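Local coordinates for protein 3-carboxy-cis,cis-muconate cycloisomerase (Pseudomonas putida, PDB 1RE5) that belongs to the largely helical fumarase/aspartase superfamily, which includes adenylosuccinate lyase, and assembles from four copies of the chain, at residues V265-A270 with Q342-G347; V189-G194 with P225-R230; H386-C391 with A404-E409; A14-F19 with I330-S335. One frame throughout, in Å; residues are numbered along the deposited sequence.

How the contacts relate
From the N terminus, residues 14-19 open contact 4, which closes only at 330-335 on the long helix 319-347. Within that span lies all of contact 2, where the loop after helix 162-187 meets the loop leading into helix 231-257. Contact 1 starts at 265-270, before contact 4 has closed, and ends on 342-347, so the two cross; both use helix 319-347, their centres 22 Å apart. Contacts 1 and 2 sit on opposite sides of the chain's centre. Contact 3 follows in series, a local pairing of helices 381-397 and 402-407 in the C-terminal part, its centre 72 Å from that of contact 2.

Contact 1 (V265-A270 with Q342-G347); sequences VFEPSA and QVIAEG
Val-343 meets Pro-268 at the outer side of the contact, where the helix 319-347 nears its end. Its CG1 branch stays 4.4 Å from Pro-268 CG, while the same ring carbon comes closer to the backbone, 3.5 Å from Val-343 O. The proline thus touches the backbone of the last turn as well as its side chains; that carbonyl also accepts a weak hydrogen bond from Gly-347 N. One residue on, Ile-344 presents its backbone and the root of its side chain: Pro-268 CD is 3.8 Å from Ile-344 CA and 4.1 Å from Ile-344 CB. Glu-267 adds its aliphatic stem, with CG 4.3 Å from Ile-344 CB. From there the Glu-267 chain runs on with CD anti to CA (chi2 -176°), and its carboxylate leaves this contact to accept hydrogen bonds from the backbone N of Gly-287 and of Ala-288, near the start of helix 286-307. Ile-344 packs in addition on Phe-250 and Ile-254 of helix 231-257, which buries it. At Gly-347 the proline ring lies beside the backbone C=O, Pro-268 CG 3.2 Å from Gly-347 O. Just past this glycine the chain forms strand 349-350, which pairs antiparallel with strand 265-266 through backbone bonds between Phe-266 and Glu-349. Pro-268 thus packs where a long core helix of the superfamily fold passes into a small two-stranded sheet, shortly before the GSSxMPxKxNP signature sequence.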
loop_
_atom_site.group_PDB
_atom_site.type_symbol
_atom_site.label_atom_id
_atom_site.label_comp_id
_atom_site.label_asym_id
_atom_site.label_seq_id
_atom_site.Cartn_x
_atom_site.Cartn_y
_atom_site.Cartn_z
ATOM N N VAL D 265 12.138 10.368 -29.068
ATOM C CA VAL D 265 12.250 11.527 -28.201
ATOM C C VAL D 265 13.355 11.217 -27.222
ATOM O O VAL D 265 13.532 10.066 -26.844
ATOM C CB VAL D 265 10.920 11.789 -27.437
ATOM C CG1 VAL D 265 11.131 12.799 -26.334
ATOM C CG2 VAL D 265 9.868 12.317 -28.400
ATOM N N PHE D 266 14.106 12.231 -26.814
ATOM C CA PHE D 266 15.209 12.010 -25.887
ATOM C C PHE D 266 15.285 13.071 -24.805
ATOM O O PHE D 266 14.903 14.227 -25.022
ATOM C CB PHE D 266 16.545 12.042 -26.630
ATOM C CG PHE D 266 16.663 11.041 -27.726
ATOM C CD1 PHE D 266 17.282 9.818 -27.500
ATOM C CD2 PHE D 266 16.164 11.322 -28.995
ATOM C CE1 PHE D 266 17.405 8.891 -28.516
ATOM C CE2 PHE D 266 16.281 10.396 -30.020
ATOM C CZ PHE D 266 16.907 9.177 -29.775
ATOM N N GLU D 267 15.801 12.671 -23.647
ATOM C CA GLU D 267 16.005 13.597 -22.552
ATOM C C GLU D 267 17.174 14.483 -22.972
ATOM O O GLU D 267 18.013 14.079 -23.768
ATOM C CB GLU D 267 16.390 12.843 -21.295
ATOM C CG GLU D 267 15.239 12.309 -20.505
ATOM C CD GLU D 267 15.713 11.672 -19.224
ATOM O OE1 GLU D 267 16.705 12.167 -18.649
ATOM O OE2 GLU D 267 15.094 10.685 -18.787
ATOM N N PRO D 268 17.261 15.693 -22.424
ATOM C CA PRO D 268 18.347 16.606 -22.771
ATOM C C PRO D 268 19.722 16.048 -22.471
ATOM O O PRO D 268 19.856 15.008 -21.836
ATOM C CB PRO D 268 18.069 17.819 -21.896
ATOM C CG PRO D 268 16.617 17.744 -21.638
ATOM C CD PRO D 268 16.386 16.291 -21.411
ATOM N N SER D 269 20.730 16.808 -22.907
ATOM C CA SER D 269 22.154 16.532 -22.715
ATOM C C SER D 269 22.808 15.805 -23.889
ATOM O O SER D 269 23.277 14.672 -23.740
ATOM C CB SER D 269 22.386 15.751 -21.413
ATOM O OG SER D 269 23.721 15.884 -20.957
ATOM N N ALA D 270 22.844 16.472 -25.048
ATOM C CA ALA D 270 23.446 15.935 -26.283
ATOM C C ALA D 270 22.639 14.761 -26.860
ATOM O O ALA D 270 21.589 14.400 -26.311
ATOM C CB ALA D 270 24.912 15.509 -26.019
ATOM N N GLN D 342 10.560 19.180 -15.314
ATOM C CA GLN D 342 10.783 20.488 -15.916
ATOM C C GLN D 342 11.990 20.412 -16.845
ATOM O O GLN D 342 11.937 20.861 -17.999
ATOM C CB GLN D 342 11.043 21.534 -14.826
ATOM C CG GLN D 342 11.309 22.947 -15.343
ATOM C CD GLN D 342 10.138 23.520 -16.116
ATOM O OE1 GLN D 342 9.007 23.539 -15.625
ATOM N NE2 GLN D 342 10.403 23.999 -17.329
ATOM N N VAL D 343 13.079 19.842 -16.338
ATOM C CA VAL D 343 14.287 19.716 -17.131
ATOM C C VAL D 343 14.029 19.014 -18.453
ATOM O O VAL D 343 14.420 19.523 -19.499
ATOM C CB VAL D 343 15.384 18.936 -16.396
ATOM C CG1 VAL D 343 16.518 18.596 -17.362
ATOM C CG2 VAL D 343 15.912 19.751 -15.252
ATOM N N ILE D 344 13.369 17.857 -18.419
ATOM C CA ILE D 344 13.139 17.158 -19.669
ATOM C C ILE D 344 12.078 17.822 -20.522
ATOM O O ILE D 344 12.178 17.821 -21.734
ATOM C CB ILE D 344 12.779 15.629 -19.490
ATOM C CG1 ILE D 344 11.331 15.394 -19.882
ATOM C CG2 ILE D 344 13.062 15.132 -18.072
ATOM C CD1 ILE D 344 10.938 13.967 -19.750
ATOM N N ALA D 345 11.068 18.411 -19.907
ATOM C CA ALA D 345 10.023 19.046 -20.698
ATOM C C ALA D 345 10.544 20.175 -21.576
ATOM O O ALA D 345 10.165 20.301 -22.746
ATOM C CB ALA D 345 8.926 19.573 -19.791
ATOM N N GLU D 346 11.420 21.003 -21.025
ATOM C CA GLU D 346 11.907 22.129 -21.795
ATOM C C GLU D 346 13.086 21.804 -22.676
ATOM O O GLU D 346 13.444 22.594 -23.543
ATOM C CB GLU D 346 12.266 23.286 -20.871
ATOM C CG GLU D 346 13.595 23.136 -20.177
ATOM C CD GLU D 346 13.759 24.145 -19.064
ATOM O OE1 GLU D 346 13.417 25.332 -19.286
ATOM O OE2 GLU D 346 14.230 23.750 -17.975
ATOM N N GLY D 347 13.686 20.638 -22.488
ATOM C CA GLY D 347 14.836 20.322 -23.298
ATOM C C GLY D 347 14.818 19.032 -24.078
ATOM O O GLY D 347 15.857 18.645 -24.610
#

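Contact 2 (V189-G194 with P225-R230); sequences VLQFGG and PWHTQR
Gln-191 lays its side-chain amide over one face of the Trp-226 indole, with Gln-191 CD 3.6 Å from Trp-226 CE2 and the two planes 37° apart. CG anti to the backbone N and a bend at chi2 (75°) place the amide between two rings: Gln-191 CD is also 3.7 Å from His-227 ND1, and Gln-191 CG is 3.9 Å from His-227 CE1. The indole is held from its own edge as well: Trp-226 NE1 donates to Leu-190 O over 3.2 Å at 152°, coming from above the carbonyl plane. Val-189 CG2 leans obliquely on the same ring, 3.9 Å from Trp-226 CE2. Trp-226 begins a type I beta turn that ends at Gln-229, and Arg-230 then takes the N-cap position of helix 231-257, a long helix of the lyase fold. The arginine gives Trp-226 O a weak hydrogen bond from NH1 but has stronger partners in Glu-323 and Asp-111, with which it forms salt bridges. His-227 reaches the glycine pair, its NE2 3.8 Å from Gly-193 CA. The backbone N atoms of Gly-193 and Gly-194 are bound by the two carboxylate oxygens of Asp-108. Pro-225 CG packs 3.6 Å from Gly-193 CA, and the proline also touches Trp-437 of the second subunit.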
loop_
_atom_site.group_PDB
_atom_site.type_symbol
_atom_site.label_atom_id
_atom_site.label_comp_id
_atom_site.label_asym_id
_atom_site.label_seq_id
_atom_site.Cartn_x
_atom_site.Cartn_y
_atom_site.Cartn_z
ATOM N N VAL D 189 -5.537 25.851 7.818
ATOM C CA VAL D 189 -6.309 26.202 8.998
ATOM C C VAL D 189 -5.432 26.081 10.238
ATOM O O VAL D 189 -4.414 25.373 10.234
ATOM C CB VAL D 189 -7.548 25.290 9.171
ATOM C CG1 VAL D 189 -8.572 25.594 8.091
ATOM C CG2 VAL D 189 -7.131 23.809 9.133
ATOM N N LEU D 190 -5.835 26.784 11.294
ATOM C CA LEU D 190 -5.100 26.777 12.545
ATOM C C LEU D 190 -5.488 25.566 13.392
ATOM O O LEU D 190 -6.612 25.067 13.292
ATOM C CB LEU D 190 -5.408 28.053 13.334
ATOM C CG LEU D 190 -4.869 28.070 14.771
ATOM C CD1 LEU D 190 -3.380 28.409 14.748
ATOM C CD2 LEU D 190 -5.655 29.067 15.608
ATOM N N GLN D 191 -4.549 25.091 14.208
ATOM C CA GLN D 191 -4.812 23.974 15.110
ATOM C C GLN D 191 -4.620 24.526 16.514
ATOM O O GLN D 191 -3.485 24.642 17.003
ATOM C CB GLN D 191 -3.829 22.816 14.916
ATOM C CG GLN D 191 -4.155 21.637 15.828
ATOM C CD GLN D 191 -5.371 20.858 15.351
ATOM O OE1 GLN D 191 -5.229 19.841 14.662
ATOM N NE2 GLN D 191 -6.566 21.335 15.693
ATOM N N PHE D 192 -5.731 24.867 17.159
ATOM C CA PHE D 192 -5.682 25.432 18.502
ATOM C C PHE D 192 -6.851 24.878 19.304
ATOM O O PHE D 192 -7.986 25.346 19.170
ATOM C CB PHE D 192 -5.768 26.961 18.400
ATOM C CG PHE D 192 -5.473 27.681 19.683
ATOM C CD1 PHE D 192 -4.278 27.450 20.368
ATOM C CD2 PHE D 192 -6.371 28.615 20.189
ATOM C CE1 PHE D 192 -3.982 28.148 21.546
ATOM C CE2 PHE D 192 -6.086 29.312 21.358
ATOM C CZ PHE D 192 -4.885 29.079 22.040
ATOM N N GLY D 193 -6.578 23.877 20.129
ATOM C CA GLY D 193 -7.644 23.286 20.904
ATOM C C GLY D 193 -7.255 22.974 22.328
ATOM O O GLY D 193 -8.123 22.699 23.153
ATOM N N GLY D 194 -5.959 23.013 22.627
ATOM C CA GLY D 194 -5.520 22.718 23.981
ATOM C C GLY D 194 -5.711 21.255 24.374
ATOM O O GLY D 194 -6.303 20.467 23.633
ATOM N N PRO D 225 -11.360 22.465 16.491
ATOM C CA PRO D 225 -10.008 21.886 16.461
ATOM C C PRO D 225 -10.088 20.522 15.773
ATOM O O PRO D 225 -11.149 19.904 15.756
ATOM C CB PRO D 225 -9.659 21.764 17.941
ATOM C CG PRO D 225 -10.381 22.931 18.551
ATOM C CD PRO D 225 -11.725 22.872 17.862
ATOM N N TRP D 226 -8.982 20.047 15.214
ATOM C CA TRP D 226 -8.996 18.753 14.524
ATOM C C TRP D 226 -7.847 17.810 14.915
ATOM O O TRP D 226 -7.217 17.205 14.052
ATOM C CB TRP D 226 -8.992 18.972 13.005
ATOM C CG TRP D 226 -8.034 20.045 12.566
ATOM C CD1 TRP D 226 -8.208 21.395 12.686
ATOM C CD2 TRP D 226 -6.724 19.858 12.014
ATOM N NE1 TRP D 226 -7.088 22.060 12.246
ATOM C CE2 TRP D 226 -6.162 21.142 11.828
ATOM C CE3 TRP D 226 -5.967 18.727 11.660
ATOM C CZ2 TRP D 226 -4.877 21.330 11.307
ATOM C CZ3 TRP D 226 -4.684 18.915 11.140
ATOM C CH2 TRP D 226 -4.156 20.210 10.970
ATOM N N HIS D 227 -7.596 17.668 16.216
ATOM C CA HIS D 227 -6.521 16.799 16.692
ATOM C C HIS D 227 -6.599 15.365 16.157
ATOM O O HIS D 227 -5.560 14.753 15.883
ATOM C CB HIS D 227 -6.494 16.752 18.226
ATOM C CG HIS D 227 -6.215 18.074 18.868
ATOM N ND1 HIS D 227 -5.195 18.903 18.451
ATOM C CD2 HIS D 227 -6.830 18.719 19.886
ATOM C CE1 HIS D 227 -5.198 20.004 19.180
ATOM N NE2 HIS D 227 -6.181 19.918 20.058
ATOM N N THR D 228 -7.810 14.822 16.021
ATOM C CA THR D 228 -7.957 13.457 15.527
ATOM C C THR D 228 -8.850 13.317 14.279
ATOM O O THR D 228 -9.372 12.228 13.981
ATOM C CB THR D 228 -8.447 12.498 16.650
ATOM O OG1 THR D 228 -9.745 12.887 17.112
ATOM C CG2 THR D 228 -7.488 12.531 17.817
ATOM N N GLN D 229 -9.027 14.430 13.565
ATOM C CA GLN D 229 -9.775 14.452 12.307
ATOM C C GLN D 229 -8.696 14.921 11.315
ATOM O O GLN D 229 -8.499 16.130 11.121
ATOM C CB GLN D 229 -10.921 15.462 12.370
ATOM C CG GLN D 229 -12.081 15.089 13.310
ATOM C CD GLN D 229 -12.803 13.804 12.919
ATOM O OE1 GLN D 229 -12.706 13.344 11.779
ATOM N NE2 GLN D 229 -13.544 13.229 13.864
ATOM N N ARG D 230 -8.005 13.966 10.691
ATOM C CA ARG D 230 -6.895 14.290 9.798
ATOM C C ARG D 230 -7.154 14.346 8.280
ATOM O O ARG D 230 -6.198 14.398 7.488
ATOM C CB ARG D 230 -5.758 13.303 10.074
ATOM C CG ARG D 230 -5.714 12.804 11.507
ATOM C CD ARG D 230 -5.324 13.913 12.439
ATOM N NE ARG D 230 -3.903 14.220 12.337
ATOM C CZ ARG D 230 -3.350 15.337 12.805
ATOM N NH1 ARG D 230 -4.105 16.254 13.402
ATOM N NH2 ARG D 230 -2.045 15.536 12.689
#

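Contact 3 (H386-C391 with A404-E409); sequences HLLEQC and AVLGDE
With chi1 at 170° and a bend at chi2, Glu-409 folds its carboxylate toward Leu-387 and Gln-390; Cys-391 holds SG anti to its carbonyl carbon (chi1 -80°), which aims the sulfur at Leu-406. The sulfur is the middle of the contact. Cys-391 SG lies 3.4 Å from Leu-406 CD2 and 4.0 Å from Glu-409 CB, so it fills the notch between helix 402-407 and the turn that follows. Behind it Val-405 works mainly through CG1, set 3.8 Å from Cys-391 CB and also close to the carbonyl oxygen of that residue. Leu-388 comes in from the flank, with CD1 4.4 Å from Leu-406 CD2. Leu-387 sets CD1 over the face of the carboxylate, 3.3 Å from Glu-409 CD, while Gln-390 crosses the glutamate at about a right angle, its NE2 3.5 Å from Glu-409 OE1 and its amide plane 61° from the carboxylate. Glu-409 stands at the N-cap of helix 410-415, where OE2 takes a weak hydrogen bond from Gln-411 N. The contact ties helix 381-397 to helix 402-407 and the turn that leads into helix 410-415. Chemically it is a sulfur and aliphatic interface that takes in one carboxylate; the helix N terminus that carboxylate faces probably favours its ionised form.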
loop_
_atom_site.group_PDB
_atom_site.type_symbol
_atom_site.label_atom_id
_atom_site.label_comp_id
_atom_site.label_asym_id
_atom_site.label_seq_id
_atom_site.Cartn_x
_atom_site.Cartn_y
_atom_site.Cartn_z
ATOM N N HIS D 386 -13.858 -6.910 -48.557
ATOM C CA HIS D 386 -13.196 -8.080 -49.114
ATOM C C HIS D 386 -11.889 -7.678 -49.793
ATOM O O HIS D 386 -10.814 -8.167 -49.440
ATOM C CB HIS D 386 -14.111 -8.757 -50.139
ATOM C CG HIS D 386 -13.418 -9.784 -50.981
ATOM N ND1 HIS D 386 -12.953 -10.976 -50.470
ATOM C CD2 HIS D 386 -13.087 -9.783 -52.294
ATOM C CE1 HIS D 386 -12.364 -11.666 -51.431
ATOM N NE2 HIS D 386 -12.431 -10.964 -52.548
ATOM N N LEU D 387 -11.998 -6.779 -50.766
ATOM C CA LEU D 387 -10.853 -6.297 -51.535
ATOM C C LEU D 387 -9.688 -5.752 -50.695
ATOM O O LEU D 387 -8.529 -5.832 -51.109
ATOM C CB LEU D 387 -11.318 -5.223 -52.529
ATOM C CG LEU D 387 -10.279 -4.725 -53.538
ATOM C CD1 LEU D 387 -9.823 -5.885 -54.420
ATOM C CD2 LEU D 387 -10.879 -3.608 -54.383
ATOM N N LEU D 388 -9.990 -5.203 -49.520
ATOM C CA LEU D 388 -8.954 -4.648 -48.655
ATOM C C LEU D 388 -8.239 -5.735 -47.861
ATOM O O LEU D 388 -7.017 -5.729 -47.760
ATOM C CB LEU D 388 -9.555 -3.608 -47.703
ATOM C CG LEU D 388 -8.576 -2.672 -46.984
ATOM C CD1 LEU D 388 -7.751 -1.888 -47.996
ATOM C CD2 LEU D 388 -9.357 -1.721 -46.098
ATOM N N GLU D 389 -8.993 -6.669 -47.292
ATOM C CA GLU D 389 -8.374 -7.746 -46.535
ATOM C C GLU D 389 -7.457 -8.526 -47.465
ATOM O O GLU D 389 -6.418 -9.041 -47.055
ATOM C CB GLU D 389 -9.433 -8.689 -45.976
ATOM C CG GLU D 389 -10.369 -8.051 -44.980
ATOM C CD GLU D 389 -11.334 -9.058 -44.379
ATOM O OE1 GLU D 389 -12.091 -9.693 -45.151
ATOM O OE2 GLU D 389 -11.329 -9.213 -43.137
ATOM N N GLN D 390 -7.861 -8.607 -48.726
ATOM C CA GLN D 390 -7.099 -9.326 -49.734
ATOM C C GLN D 390 -5.757 -8.642 -49.976
ATOM O O GLN D 390 -4.724 -9.305 -50.061
ATOM C CB GLN D 390 -7.908 -9.391 -51.033
ATOM C CG GLN D 390 -7.238 -10.152 -52.162
ATOM C CD GLN D 390 -8.039 -10.092 -53.451
ATOM O OE1 GLN D 390 -9.164 -10.594 -53.521
ATOM N NE2 GLN D 390 -7.465 -9.468 -54.479
ATOM N N CYS D 391 -5.774 -7.315 -50.079
ATOM C CA CYS D 391 -4.554 -6.546 -50.307
ATOM C C CYS D 391 -3.609 -6.596 -49.115
ATOM O O CYS D 391 -2.393 -6.585 -49.284
ATOM C CB CYS D 391 -4.882 -5.084 -50.614
ATOM S SG CYS D 391 -5.402 -4.754 -52.299
ATOM N N ALA D 404 2.071 -0.175 -52.402
ATOM C CA ALA D 404 2.381 -0.911 -53.620
ATOM C C ALA D 404 1.267 -1.886 -53.960
ATOM O O ALA D 404 0.678 -1.813 -55.034
ATOM C CB ALA D 404 3.687 -1.662 -53.453
ATOM N N VAL D 405 0.981 -2.801 -53.041
ATOM C CA VAL D 405 -0.060 -3.797 -53.251
ATOM C C VAL D 405 -1.365 -3.198 -53.774
ATOM O O VAL D 405 -2.041 -3.818 -54.598
ATOM C CB VAL D 405 -0.351 -4.561 -51.954
ATOM C CG1 VAL D 405 -1.437 -5.605 -52.181
ATOM C CG2 VAL D 405 0.919 -5.210 -51.463
ATOM N N LEU D 406 -1.719 -2.003 -53.302
ATOM C CA LEU D 406 -2.948 -1.334 -53.735
ATOM C C LEU D 406 -2.813 -0.740 -55.137
ATOM O O LEU D 406 -3.796 -0.619 -55.870
ATOM C CB LEU D 406 -3.328 -0.224 -52.752
ATOM C CG LEU D 406 -3.812 -0.646 -51.365
ATOM C CD1 LEU D 406 -4.028 0.589 -50.507
ATOM C CD2 LEU D 406 -5.091 -1.450 -51.492
ATOM N N GLY D 407 -1.590 -0.366 -55.500
ATOM C CA GLY D 407 -1.347 0.205 -56.812
ATOM C C GLY D 407 -1.447 -0.847 -57.895
ATOM O O GLY D 407 -1.759 -0.537 -59.042
ATOM N N ASP D 408 -1.181 -2.096 -57.524
ATOM C CA ASP D 408 -1.234 -3.219 -58.448
ATOM C C ASP D 408 -2.596 -3.907 -58.371
ATOM O O ASP D 408 -2.792 -4.999 -58.905
ATOM C CB ASP D 408 -0.125 -4.221 -58.110
ATOM C CG ASP D 408 1.265 -3.624 -58.250
ATOM O OD1 ASP D 408 2.251 -4.297 -57.877
ATOM O OD2 ASP D 408 1.371 -2.480 -58.736
ATOM N N GLU D 409 -3.537 -3.262 -57.695
ATOM C CA GLU D 409 -4.877 -3.810 -57.550
ATOM C C GLU D 409 -5.826 -3.131 -58.533
ATOM O O GLU D 409 -6.202 -1.971 -58.351
ATOM C CB GLU D 409 -5.370 -3.609 -56.116
ATOM C CG GLU D 409 -6.839 -3.927 -55.914
ATOM C CD GLU D 409 -7.191 -5.332 -56.334
ATOM O OE1 GLU D 409 -6.637 -6.284 -55.748
ATOM O OE2 GLU D 409 -8.025 -5.481 -57.251
#

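Contact 4 (A14-F19 with I330-S335); sequences AMREIF and ICCLVS
The short helix 13-18 packs on the long helix 319-347; residues 14-18 and 330-335 run almost antiparallel (170°, axes 9.4 Å apart), bringing Met-15, Arg-16 and Phe-19 against Cys-331, Cys-332 and Ser-335. Phe-19, the first residue past the short helix, makes the sulfur-aromatic contacts: Cys-331 SG is 4.8 Å from the centroid of the Phe-19 ring, 52° off its normal, and Cys-332 SG is farther, also oblique. The CB of Cys-331 touches the same ring, 3.6 Å from Phe-19 CE2. Met-15 bends at chi2 and chi3 alongside the long helix, its CG 4.2 Å from Cys-332 SG and its CB 3.3 Å from Ser-335 OG. The Arg-16 guanidinium covers Cys-332 with one face, NH2 lying 3.4 Å from Cys-332 SG, the sulfur offset toward the rim of the plane. Its stronger polar partner is Asp-7, in a salt bridge through NH1, while NE gives Phe-19 O a weak hydrogen bond at the edge. Ser-335 has chi1 of 76°, which turns OG back to donate to Cys-332 O (2.7 Å); the same OG binds Ala-12 N, linking the chain just before the short helix to the long one. Both thiols thus lie obliquely beside the Phe-19 ring, one also under the flat of the Arg-16 cation, the Met-15 thioether packs on Cys-331 and Ser-335, and the buried hydroxyl finds its bonds in the backbone.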
loop_
_atom_site.group_PDB
_atom_site.type_symbol
_atom_site.label_atom_id
_atom_site.label_comp_id
_atom_site.label_asym_id
_atom_site.label_seq_id
_atom_site.Cartn_x
_atom_site.Cartn_y
_atom_site.Cartn_z
ATOM N N ALA D 14 14.983 23.405 -2.580
ATOM C CA ALA D 14 14.106 24.343 -1.892
ATOM C C ALA D 14 13.155 23.612 -0.968
ATOM O O ALA D 14 12.868 24.082 0.129
ATOM C CB ALA D 14 13.323 25.142 -2.899
ATOM N N MET D 15 12.660 22.463 -1.428
ATOM C CA MET D 15 11.723 21.648 -0.654
ATOM C C MET D 15 12.419 21.008 0.556
ATOM O O MET D 15 11.847 20.932 1.635
ATOM C CB MET D 15 11.117 20.561 -1.546
ATOM C CG MET D 15 9.931 19.838 -0.935
ATOM S SD MET D 15 8.422 20.819 -0.997
ATOM C CE MET D 15 8.451 21.506 0.555
ATOM N N ARG D 16 13.647 20.537 0.380
ATOM C CA ARG D 16 14.368 19.948 1.500
ATOM C C ARG D 16 14.575 20.995 2.591
ATOM O O ARG D 16 14.582 20.667 3.776
ATOM C CB ARG D 16 15.739 19.431 1.071
ATOM C CG ARG D 16 16.537 18.789 2.210
ATOM C CD ARG D 16 16.292 17.284 2.302
ATOM N NE ARG D 16 15.124 16.901 3.092
ATOM C CZ ARG D 16 14.482 15.739 2.956
ATOM N NH1 ARG D 16 14.891 14.857 2.058
ATOM N NH2 ARG D 16 13.440 15.444 3.727
ATOM N N GLU D 17 14.755 22.253 2.194
ATOM C CA GLU D 17 14.969 23.322 3.160
ATOM C C GLU D 17 13.736 23.458 4.061
ATOM O O GLU D 17 13.844 23.604 5.289
ATOM C CB GLU D 17 15.250 24.639 2.435
ATOM C CG GLU D 17 15.813 25.725 3.339
ATOM C CD GLU D 17 17.011 25.234 4.139
ATOM O OE1 GLU D 17 17.923 24.639 3.522
ATOM O OE2 GLU D 17 17.046 25.437 5.375
ATOM N N ILE D 18 12.561 23.400 3.447
ATOM C CA ILE D 18 11.327 23.492 4.202
ATOM C C ILE D 18 11.212 22.305 5.151
ATOM O O ILE D 18 10.836 22.463 6.314
ATOM C CB ILE D 18 10.094 23.479 3.277
ATOM C CG1 ILE D 18 10.054 24.757 2.440
ATOM C CG2 ILE D 18 8.822 23.326 4.103
ATOM C CD1 ILE D 18 8.790 24.896 1.601
ATOM N N PHE D 19 11.532 21.112 4.666
ATOM C CA PHE D 19 11.419 19.933 5.507
ATOM C C PHE D 19 12.757 19.475 6.020
ATOM O O PHE D 19 13.278 18.423 5.643
ATOM C CB PHE D 19 10.701 18.811 4.761
ATOM C CG PHE D 19 9.248 19.096 4.536
ATOM C CD1 PHE D 19 8.350 19.053 5.596
ATOM C CD2 PHE D 19 8.783 19.478 3.278
ATOM C CE1 PHE D 19 7.008 19.392 5.411
ATOM C CE2 PHE D 19 7.438 19.818 3.088
ATOM C CZ PHE D 19 6.553 19.775 4.155
ATOM N N ILE D 330 6.598 12.503 1.215
ATOM C CA ILE D 330 5.768 12.643 0.027
ATOM C C ILE D 330 6.074 13.962 -0.681
ATOM O O ILE D 330 6.313 13.982 -1.883
ATOM C CB ILE D 330 4.274 12.576 0.390
ATOM C CG1 ILE D 330 3.939 11.197 0.956
ATOM C CG2 ILE D 330 3.432 12.849 -0.845
ATOM C CD1 ILE D 330 2.547 11.073 1.513
ATOM N N CYS D 331 6.080 15.055 0.077
ATOM C CA CYS D 331 6.368 16.373 -0.475
ATOM C C CYS D 331 7.729 16.430 -1.160
ATOM O O CYS D 331 7.867 16.996 -2.253
ATOM C CB CYS D 331 6.311 17.421 0.633
ATOM S SG CYS D 331 4.633 17.761 1.191
ATOM N N CYS D 332 8.740 15.849 -0.524
ATOM C CA CYS D 332 10.074 15.873 -1.106
ATOM C C CYS D 332 10.149 15.051 -2.381
ATOM O O CYS D 332 10.721 15.485 -3.380
ATOM C CB CYS D 332 11.100 15.378 -0.085
ATOM S SG CYS D 332 11.215 16.483 1.325
ATOM N N LEU D 333 9.558 13.862 -2.343
ATOM C CA LEU D 333 9.539 12.960 -3.492
ATOM C C LEU D 333 8.920 13.641 -4.705
ATOM O O LEU D 333 9.453 13.574 -5.818
ATOM C CB LEU D 333 8.738 11.702 -3.142
ATOM C CG LEU D 333 9.427 10.327 -3.088
ATOM C CD1 LEU D 333 10.947 10.459 -3.081
ATOM C CD2 LEU D 333 8.938 9.594 -1.844
ATOM N N VAL D 334 7.791 14.299 -4.484
ATOM C CA VAL D 334 7.107 14.987 -5.553
ATOM C C VAL D 334 7.899 16.208 -6.037
ATOM O O VAL D 334 7.963 16.472 -7.245
ATOM C CB VAL D 334 5.698 15.404 -5.097
ATOM C CG1 VAL D 334 5.011 16.217 -6.175
ATOM C CG2 VAL D 334 4.874 14.155 -4.781
ATOM N N SER D 335 8.514 16.947 -5.112
ATOM C CA SER D 335 9.288 18.130 -5.490
ATOM C C SER D 335 10.429 17.711 -6.404
ATOM O O SER D 335 10.786 18.417 -7.342
ATOM C CB SER D 335 9.845 18.831 -4.253
ATOM O OG SER D 335 10.958 18.123 -3.740
#